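PDB 4QO5: cytochrome c-552/4 domain-containing protein from Ignicoccus hospitalis KIN4/I, which binds eight c-type hemes and calcium as a membrane-associated cytochrome, and probably transfers electrons, though its physiological role is not established. Local coordinates for residues P282-N294 / I301-W313. Numbering follows the deposited sequence.
Sequences PTCATCHMSLLVN and IAERTHNVDTRLW. With HEC (heme c), chain F.
Arg311 lays its guanidinium edge along the end of helix 284-288. Arg311 NH1 donates to Cys287 O at 3.1 Å, from above the carbonyl plane. Arg311 NH2 donates to Ser290 O at 3.0 Å and also to Glu303 O, so three backbone oxygens lie close to the guanidinium plane and limit its rotation. Arg304 grips the heme c whose iron His306 and His219 ligate. Arg304 NE donates to heme propionate O1D at 2.8 Å, and Leu291 N donates to the same oxygen. Leu291 CB covers one face of the Arg304 guanidinium and heme CBA the other. Ser290 OG donates a hydrogen bond to O2D of that propionate. Met289 bends at chi3 (78°), which brings Met289 CE to 3.4 Å from CHD of this heme and over one face of the His306 ring; its CG packs on Val308 CG1. The helix carries a CxxCH heme-binding motif: Cys284 and Cys287 are linked to a different heme, whose iron His288 and Met486 ligate. One water joins His288 ND1, which donates to it, with His288 O and Val308 O. Further out, Leu292 and Ala302 pair in an antiparallel hairpin. Ile301 N and Ala302 N both donate to Leu292 O, a classic beta bulge. Helix 393-407 packs on Ala302 and Arg311.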
ATOM      1  N   PRO A 282      -9.595   8.791  15.388  1.00 22.79           N
ATOM      2  CA  PRO A 282      -8.270   9.327  15.744  1.00 20.26           C
ATOM      3  C   PRO A 282      -7.212   9.106  14.658  1.00 19.22           C
ATOM      4  O   PRO A 282      -7.206   8.058  14.001  1.00 20.05           O
ATOM      5  CB  PRO A 282      -7.907   8.509  16.977  1.00 20.29           C
ATOM      6  CG  PRO A 282      -8.569   7.164  16.714  1.00 20.75           C
ATOM      7  CD  PRO A 282      -9.849   7.474  16.001  1.00 18.28           C
ATOM      8  N   THR A 283      -6.342  10.093  14.466  1.00 20.44           N
ATOM      9  CA  THR A 283      -5.150   9.931  13.650  1.00 20.28           C
ATOM     10  C   THR A 283      -3.922   9.793  14.538  1.00 19.77           C
ATOM     11  O   THR A 283      -4.026   9.829  15.770  1.00 18.54           O
ATOM     12  CB  THR A 283      -4.903  11.156  12.752  1.00 19.96           C
ATOM     13  OG1 THR A 283      -4.663  12.316  13.570  1.00 21.71           O
ATOM     14  CG2 THR A 283      -6.088  11.403  11.832  1.00 20.10           C
ATOM     15  N   CYS A 284      -2.757   9.671  13.906  1.00 19.69           N
ATOM     16  CA  CYS A 284      -1.499   9.561  14.648  1.00 18.98           C
ATOM     17  C   CYS A 284      -1.376  10.658  15.689  1.00 20.54           C
ATOM     18  O   CYS A 284      -1.088  10.384  16.851  1.00 19.62           O
ATOM     19  CB  CYS A 284      -0.309   9.684  13.712  1.00 16.23           C
ATOM     20  SG  CYS A 284      -0.590   9.071  12.056  1.00 20.42           S
ATOM     21  N   ALA A 285      -1.595  11.901  15.278  1.00 19.39           N
ATOM     22  CA  ALA A 285      -1.439  13.033  16.205  1.00 18.63           C
ATOM     23  C   ALA A 285      -2.397  12.930  17.393  1.00 18.57           C
ATOM     24  O   ALA A 285      -2.029  13.256  18.520  1.00 18.94           O
ATOM     25  CB  ALA A 285      -1.642  14.348  15.491  1.00 22.30           C
ATOM     26  N   THR A 286      -3.625  12.476  17.142  1.00 18.99           N
ATOM     27  CA  THR A 286      -4.632  12.363  18.207  1.00 16.63           C
ATOM     28  C   THR A 286      -4.094  11.599  19.398  1.00 23.74           C
ATOM     29  O   THR A 286      -4.215  12.038  20.548  1.00 21.37           O
ATOM     30  CB  THR A 286      -5.922  11.630  17.726  1.00 17.38           C
ATOM     31  OG1 THR A 286      -6.441  12.261  16.541  1.00 18.63           O
ATOM     32  CG2 THR A 286      -6.969  11.651  18.833  1.00 21.89           C
ATOM     33  N   CYS A 287      -3.440  10.478  19.127  1.00 19.46           N
ATOM     34  CA  CYS A 287      -3.006   9.624  20.216  1.00 21.31           C
ATOM     35  C   CYS A 287      -1.589   9.912  20.682  1.00 17.75           C
ATOM     36  O   CYS A 287      -1.226   9.555  21.799  1.00 20.86           O
ATOM     37  CB  CYS A 287      -3.140   8.169  19.815  1.00 19.48           C
ATOM     38  SG  CYS A 287      -4.883   7.756  19.498  1.00 21.71           S
ATOM     39  N   HIS A 288      -0.804  10.564  19.829  1.00 19.05           N
ATOM     40  CA  HIS A 288       0.625  10.722  20.087  1.00 21.20           C
ATOM     41  C   HIS A 288       1.138  12.095  20.449  1.00 19.68           C
ATOM     42  O   HIS A 288       2.204  12.186  21.051  1.00 20.77           O
ATOM     43  CB  HIS A 288       1.426  10.203  18.894  1.00 19.15           C
ATOM     44  CG  HIS A 288       1.441   8.721  18.830  1.00 19.24           C
ATOM     45  ND1 HIS A 288       2.113   7.953  19.755  1.00 21.50           N
ATOM     46  CD2 HIS A 288       0.792   7.855  18.015  1.00 18.01           C
ATOM     47  CE1 HIS A 288       1.912   6.677  19.492  1.00 20.48           C
ATOM     48  NE2 HIS A 288       1.140   6.596  18.425  1.00 18.58           N
ATOM     49  N   MET A 289       0.399  13.151  20.108  1.00 18.30           N
ATOM     50  CA  MET A 289       0.964  14.499  20.197  1.00 17.86           C
ATOM     51  C   MET A 289      -0.016  15.600  20.566  1.00 20.77           C
ATOM     52  O   MET A 289       0.357  16.571  21.221  1.00 19.84           O
ATOM     53  CB  MET A 289       1.631  14.893  18.856  1.00 17.80           C
ATOM     54  CG  MET A 289       2.820  14.014  18.486  1.00 20.46           C
ATOM     55  SD  MET A 289       3.770  14.619  17.082  1.00 22.01           S
ATOM     56  CE  MET A 289       4.731  15.942  17.852  1.00 19.88           C
ATOM     57  N   SER A 290      -1.262  15.462  20.142  1.00 18.94           N
ATOM     58  CA  SER A 290      -2.189  16.605  20.134  1.00 19.75           C
ATOM     59  C   SER A 290      -2.644  17.091  21.511  1.00 21.59           C
ATOM     60  O   SER A 290      -2.775  16.307  22.437  1.00 24.87           O
ATOM     61  CB  SER A 290      -3.437  16.238  19.336  1.00 22.74           C
ATOM     62  OG  SER A 290      -3.118  16.064  17.967  1.00 23.23           O
ATOM     63  N   LEU A 291      -2.931  18.385  21.608  1.00 21.14           N
ATOM     64  CA  LEU A 291      -3.740  18.908  22.703  1.00 19.89           C
ATOM     65  C   LEU A 291      -5.181  18.457  22.465  1.00 21.74           C
ATOM     66  O   LEU A 291      -5.753  18.720  21.408  1.00 22.26           O
ATOM     67  CB  LEU A 291      -3.687  20.431  22.714  1.00 23.47           C
ATOM     68  CG  LEU A 291      -4.700  21.179  23.582  1.00 26.01           C
ATOM     69  CD1 LEU A 291      -4.564  20.804  25.077  1.00 23.58           C
ATOM     70  CD2 LEU A 291      -4.522  22.689  23.391  1.00 26.68           C
ATOM     71  N   LEU A 292      -5.753  17.755  23.433  1.00 19.83           N
ATOM     72  CA  LEU A 292      -7.134  17.278  23.332  1.00 22.23           C
ATOM     73  C   LEU A 292      -7.950  17.846  24.486  1.00 21.18           C
ATOM     74  O   LEU A 292      -7.536  17.765  25.645  1.00 23.10           O
ATOM     75  CB  LEU A 292      -7.183  15.752  23.373  1.00 21.62           C
ATOM     76  CG  LEU A 292      -6.484  14.977  22.245  1.00 22.88           C
ATOM     77  CD1 LEU A 292      -6.735  13.479  22.447  1.00 18.79           C
ATOM     78  CD2 LEU A 292      -6.886  15.422  20.803  1.00 21.17           C
ATOM     79  N   VAL A 293      -9.091  18.450  24.163  1.00 21.67           N
ATOM     80  CA  VAL A 293      -9.934  19.095  25.168  1.00 23.09           C
ATOM     81  C   VAL A 293     -11.375  18.586  25.063  1.00 19.25           C
ATOM     82  O   VAL A 293     -11.919  18.446  23.954  1.00 20.72           O
ATOM     83  CB  VAL A 293      -9.905  20.638  25.008  1.00 28.84           C
ATOM     84  CG1 VAL A 293     -10.775  21.315  26.055  1.00 29.16           C
ATOM     85  CG2 VAL A 293      -8.480  21.155  25.136  1.00 30.79           C
ATOM     86  N   ASN A 294     -11.994  18.300  26.209  1.00 20.90           N
ATOM     87  CA  ASN A 294     -13.384  17.849  26.205  1.00 22.65           C
ATOM     88  C   ASN A 294     -14.312  18.984  25.754  1.00 27.17           C
ATOM     89  O   ASN A 294     -14.279  20.074  26.319  1.00 24.86           O
ATOM     90  CB  ASN A 294     -13.776  17.344  27.592  1.00 21.20           C
ATOM     91  CG  ASN A 294     -15.153  16.716  27.613  1.00 27.19           C
ATOM     92  OD1 ASN A 294     -16.163  17.395  27.422  1.00 27.36           O
ATOM     93  ND2 ASN A 294     -15.200  15.415  27.862  1.00 27.91           N
ATOM     94  N   ILE A 301      -7.934  16.698  28.112  1.00 23.26           N
ATOM     95  CA  ILE A 301      -7.810  15.250  28.056  1.00 22.82           C
ATOM     96  C   ILE A 301      -6.352  14.838  27.900  1.00 26.07           C
ATOM     97  O   ILE A 301      -5.892  13.855  28.489  1.00 25.89           O
ATOM     98  CB  ILE A 301      -8.644  14.696  26.879  1.00 22.47           C
ATOM     99  CG1 ILE A 301     -10.138  14.915  27.144  1.00 26.60           C
ATOM    100  CG2 ILE A 301      -8.327  13.214  26.616  1.00 24.59           C
ATOM    101  CD1 ILE A 301     -11.010  14.684  25.890  1.00 24.23           C
ATOM    102  N   ALA A 302      -5.614  15.598  27.098  1.00 23.37           N
ATOM    103  CA  ALA A 302      -4.197  15.332  26.914  1.00 24.00           C
ATOM    104  C   ALA A 302      -3.527  16.649  26.577  1.00 23.98           C
ATOM    105  O   ALA A 302      -4.027  17.393  25.734  1.00 23.20           O
ATOM    106  CB  ALA A 302      -3.978  14.330  25.775  1.00 26.18           C
ATOM    107  N   GLU A 303      -2.416  16.942  27.245  1.00 22.61           N
ATOM    108  CA  GLU A 303      -1.608  18.109  26.900  1.00 19.25           C
ATOM    109  C   GLU A 303      -0.785  17.845  25.642  1.00 20.09           C
ATOM    110  O   GLU A 303      -0.253  16.744  25.441  1.00 22.35           O
ATOM    111  CB  GLU A 303      -0.685  18.483  28.071  1.00 24.28           C
ATOM    112  CG  GLU A 303      -1.427  18.901  29.328  1.00 33.12           C
ATOM    113  CD  GLU A 303      -1.998  20.320  29.255  1.00 46.24           C
ATOM    114  OE1 GLU A 303      -1.667  21.067  28.305  1.00 43.76           O
ATOM    115  OE2 GLU A 303      -2.776  20.693  30.163  1.00 53.29           O
ATOM    116  N   ARG A 304      -0.669  18.853  24.789  1.00 19.55           N
ATOM    117  CA  ARG A 304       0.158  18.717  23.595  1.00 19.40           C
ATOM    118  C   ARG A 304       1.594  18.377  23.976  1.00 25.58           C
ATOM    119  O   ARG A 304       2.128  18.884  24.992  1.00 21.87           O
ATOM    120  CB  ARG A 304       0.146  20.004  22.785  1.00 22.14           C
ATOM    121  CG  ARG A 304       0.757  19.853  21.385  1.00 21.36           C
ATOM    122  CD  ARG A 304       0.851  21.192  20.705  1.00 21.27           C
ATOM    123  NE  ARG A 304      -0.463  21.767  20.433  1.00 23.63           N
ATOM    124  CZ  ARG A 304      -0.932  22.880  20.986  1.00 23.65           C
ATOM    125  NH1 ARG A 304      -0.216  23.535  21.901  1.00 21.96           N
ATOM    126  NH2 ARG A 304      -2.134  23.323  20.634  1.00 24.72           N
ATOM    127  N   THR A 305       2.221  17.509  23.191  1.00 20.34           N
ATOM    128  CA  THR A 305       3.655  17.280  23.364  1.00 24.26           C
ATOM    129  C   THR A 305       4.418  17.196  22.042  1.00 22.34           C
ATOM    130  O   THR A 305       3.959  16.552  21.097  1.00 20.70           O
ATOM    131  CB  THR A 305       3.943  16.006  24.187  1.00 24.95           C
ATOM    132  OG1 THR A 305       5.351  15.902  24.424  1.00 23.74           O
ATOM    133  CG2 THR A 305       3.462  14.754  23.463  1.00 22.67           C
ATOM    134  N   HIS A 306       5.585  17.843  21.996  1.00 19.00           N
ATOM    135  CA  HIS A 306       6.511  17.671  20.874  1.00 20.93           C
ATOM    136  C   HIS A 306       7.640  16.738  21.252  1.00 22.57           C
ATOM    137  O   HIS A 306       8.642  16.631  20.562  1.00 22.44           O
ATOM    138  CB  HIS A 306       7.055  19.003  20.371  1.00 19.85           C
ATOM    139  CG  HIS A 306       6.176  19.642  19.349  1.00 22.10           C
ATOM    140  ND1 HIS A 306       5.037  20.345  19.685  1.00 20.71           N
ATOM    141  CD2 HIS A 306       6.237  19.642  17.998  1.00 20.40           C
ATOM    142  CE1 HIS A 306       4.452  20.778  18.586  1.00 24.40           C
ATOM    143  NE2 HIS A 306       5.163  20.371  17.555  1.00 19.19           N
ATOM    144  N   ASN A 307       7.476  16.078  22.387  1.00 18.40           N
ATOM    145  CA  ASN A 307       8.375  14.989  22.742  1.00 19.35           C
ATOM    146  C   ASN A 307       7.515  13.754  22.791  1.00 25.41           C
ATOM    147  O   ASN A 307       6.903  13.469  23.827  1.00 21.65           O
ATOM    148  CB  ASN A 307       8.985  15.234  24.114  1.00 21.69           C
ATOM    149  CG  ASN A 307       9.978  14.147  24.510  1.00 25.94           C
ATOM    150  OD1 ASN A 307      10.074  13.107  23.855  1.00 30.21           O
ATOM    151  ND2 ASN A 307      10.703  14.378  25.581  1.00 26.47           N
ATOM    152  N   VAL A 308       7.463  13.022  21.680  1.00 23.48           N
ATOM    153  CA  VAL A 308       6.533  11.894  21.592  1.00 20.61           C
ATOM    154  C   VAL A 308       6.828  10.781  22.598  1.00 24.51           C
ATOM    155  O   VAL A 308       5.922  10.029  22.958  1.00 22.85           O
ATOM    156  CB  VAL A 308       6.452  11.310  20.175  1.00 25.91           C
ATOM    157  CG1 VAL A 308       6.001  12.387  19.204  1.00 32.38           C
ATOM    158  CG2 VAL A 308       7.790  10.760  19.760  1.00 31.84           C
ATOM    159  N   ASP A 309       8.080  10.678  23.043  1.00 24.14           N
ATOM    160  CA  ASP A 309       8.478   9.667  24.028  1.00 28.06           C
ATOM    161  C   ASP A 309       7.604   9.701  25.286  1.00 27.90           C
ATOM    162  O   ASP A 309       7.353   8.662  25.911  1.00 29.03           O
ATOM    163  CB  ASP A 309       9.933   9.886  24.492  1.00 33.61           C
ATOM    164  CG  ASP A 309      10.916  10.029  23.339  1.00 39.36           C
ATOM    165  OD1 ASP A 309      12.043  10.510  23.596  1.00 37.27           O
ATOM    166  OD2 ASP A 309      10.568   9.672  22.191  1.00 40.86           O
ATOM    167  N   THR A 310       7.165  10.899  25.669  1.00 24.88           N
ATOM    168  CA  THR A 310       6.487  11.092  26.945  1.00 23.08           C
ATOM    169  C   THR A 310       5.156  10.353  27.053  1.00 25.46           C
ATOM    170  O   THR A 310       4.612  10.213  28.144  1.00 24.41           O
ATOM    171  CB  THR A 310       6.251  12.580  27.269  1.00 27.47           C
ATOM    172  OG1 THR A 310       5.327  13.139  26.331  1.00 28.74           O
ATOM    173  CG2 THR A 310       7.553  13.338  27.212  1.00 26.24           C
ATOM    174  N   ARG A 311       4.638   9.891  25.924  1.00 20.80           N
ATOM    175  CA  ARG A 311       3.371   9.174  25.905  1.00 23.16           C
ATOM    176  C   ARG A 311       3.518   7.656  25.865  1.00 27.54           C
ATOM    177  O   ARG A 311       2.544   6.932  26.080  1.00 26.44           O
ATOM    178  CB  ARG A 311       2.521   9.648  24.736  1.00 25.26           C
ATOM    179  CG  ARG A 311       2.162  11.100  24.862  1.00 32.15           C
ATOM    180  CD  ARG A 311       0.820  11.347  24.298  1.00 37.96           C
ATOM    181  NE  ARG A 311       0.437  12.739  24.401  1.00 31.99           N
ATOM    182  CZ  ARG A 311      -0.595  13.244  23.751  1.00 29.31           C
ATOM    183  NH1 ARG A 311      -1.325  12.447  22.974  1.00 33.13           N
ATOM    184  NH2 ARG A 311      -0.890  14.532  23.860  1.00 25.53           N
ATOM    185  N   LEU A 312       4.740   7.183  25.631  1.00 25.71           N
ATOM    186  CA  LEU A 312       4.992   5.758  25.435  1.00 22.00           C
ATOM    187  C   LEU A 312       5.492   5.082  26.707  1.00 26.53           C
ATOM    188  O   LEU A 312       6.394   5.604  27.377  1.00 24.03           O
ATOM    189  CB  LEU A 312       6.017   5.570  24.315  1.00 21.83           C
ATOM    190  CG  LEU A 312       5.746   6.338  23.023  1.00 24.07           C
ATOM    191  CD1 LEU A 312       6.968   6.273  22.091  1.00 25.34           C
ATOM    192  CD2 LEU A 312       4.499   5.807  22.315  1.00 22.98           C
ATOM    193  N   TRP A 313       4.926   3.925  27.049  1.00 20.37           N
ATOM    194  CA  TRP A 313       5.407   3.219  28.244  1.00 19.56           C
ATOM    195  C   TRP A 313       6.358   2.084  27.868  1.00 20.17           C
ATOM    196  O   TRP A 313       7.218   1.697  28.649  1.00 23.33           O
ATOM    197  CB  TRP A 313       4.247   2.685  29.113  1.00 20.61           C
ATOM    198  CG  TRP A 313       3.170   1.852  28.399  1.00 23.47           C
ATOM    199  CD1 TRP A 313       3.026   0.484  28.436  1.00 26.00           C
ATOM    200  CD2 TRP A 313       2.078   2.344  27.598  1.00 21.33           C
ATOM    201  NE1 TRP A 313       1.926   0.102  27.698  1.00 26.46           N
ATOM    202  CE2 TRP A 313       1.329   1.221  27.172  1.00 24.25           C
ATOM    203  CE3 TRP A 313       1.668   3.619  27.192  1.00 18.37           C
ATOM    204  CZ2 TRP A 313       0.192   1.339  26.362  1.00 26.58           C
ATOM    205  CZ3 TRP A 313       0.535   3.737  26.394  1.00 24.03           C
ATOM    206  CH2 TRP A 313      -0.191   2.598  25.986  1.00 22.43           C
TER
HETATM  207 FE   HEC F 605       5.065  20.714  15.433  1.00 18.06          FE
HETATM  208  CHA HEC F 605       1.774  21.678  15.905  1.00 16.32           C
HETATM  209  CHB HEC F 605       6.133  23.900  15.939  1.00 20.36           C
HETATM  210  CHC HEC F 605       8.359  19.703  15.018  1.00 13.32           C
HETATM  211  CHD HEC F 605       4.054  17.506  14.949  1.00 18.78           C
HETATM  212  NA  HEC F 605       4.110  22.396  15.797  1.00 13.60           N
HETATM  213  C1A HEC F 605       2.772  22.619  16.032  1.00 18.48           C
HETATM  214  C2A HEC F 605       2.571  23.999  16.379  1.00 14.99           C
HETATM  215  C3A HEC F 605       3.765  24.585  16.401  1.00 16.57           C
HETATM  216  C4A HEC F 605       4.779  23.608  16.051  1.00 17.62           C
HETATM  217  CMA HEC F 605       4.039  26.059  16.731  1.00 17.00           C
HETATM  218  CAA HEC F 605       1.215  24.666  16.688  1.00 17.79           C
HETATM  219  CBA HEC F 605       0.700  24.188  18.054  1.00 18.50           C
HETATM  220  CGA HEC F 605       1.583  24.755  19.138  1.00 22.29           C
HETATM  221  O1A HEC F 605       1.485  25.977  19.414  1.00 23.15           O
HETATM  222  O2A HEC F 605       2.382  23.986  19.722  1.00 20.47           O
HETATM  223  NB  HEC F 605       6.831  21.639  15.427  1.00 15.40           N
HETATM  224  C1B HEC F 605       7.104  22.944  15.763  1.00 19.37           C
HETATM  225  C2B HEC F 605       8.545  23.096  15.854  1.00 19.52           C
HETATM  226  C3B HEC F 605       9.071  21.868  15.654  1.00 19.40           C
HETATM  227  C4B HEC F 605       8.033  20.979  15.339  1.00 15.77           C
HETATM  228  CMB HEC F 605       9.233  24.406  16.316  1.00 19.73           C
HETATM  229  CAB HEC F 605      10.429  21.134  15.707  1.00 26.45           C
HETATM  230  CBB HEC F 605      11.257  21.592  16.960  1.00 18.46           C
HETATM  231  NC  HEC F 605       6.054  19.045  15.105  1.00 13.17           N
HETATM  232  C1C HEC F 605       7.375  18.755  14.879  1.00 17.63           C
HETATM  233  C2C HEC F 605       7.519  17.463  14.253  1.00 17.79           C
HETATM  234  C3C HEC F 605       6.351  16.871  14.545  1.00 16.64           C
HETATM  235  C4C HEC F 605       5.381  17.852  14.863  1.00 20.60           C
HETATM  236  CMC HEC F 605       8.903  16.766  14.214  1.00 25.73           C
HETATM  237  CAC HEC F 605       5.790  15.456  14.412  1.00 25.36           C
HETATM  238  CBC HEC F 605       6.741  14.319  14.886  1.00 27.77           C
HETATM  239  ND  HEC F 605       3.225  19.746  15.406  1.00 16.36           N
HETATM  240  C1D HEC F 605       3.051  18.388  15.220  1.00 18.04           C
HETATM  241  C2D HEC F 605       1.669  18.056  15.373  1.00 17.17           C
HETATM  242  C3D HEC F 605       0.957  19.370  15.642  1.00 14.05           C
HETATM  243  C4D HEC F 605       2.013  20.357  15.680  1.00 15.27           C
HETATM  244  CMD HEC F 605       1.028  16.657  15.236  1.00 16.11           C
HETATM  245  CAD HEC F 605      -0.533  19.598  15.939  1.00 18.59           C
HETATM  246  CBD HEC F 605      -0.579  19.527  17.474  1.00 20.19           C
HETATM  247  CGD HEC F 605      -1.965  19.391  18.036  1.00 21.67           C
HETATM  248  O1D HEC F 605      -2.199  19.903  19.166  1.00 23.00           O
HETATM  249  O2D HEC F 605      -2.836  18.765  17.385  1.00 20.60           O
HETATM  250  O   HOH W   1       3.593   9.733  21.381  1.00 21.14           O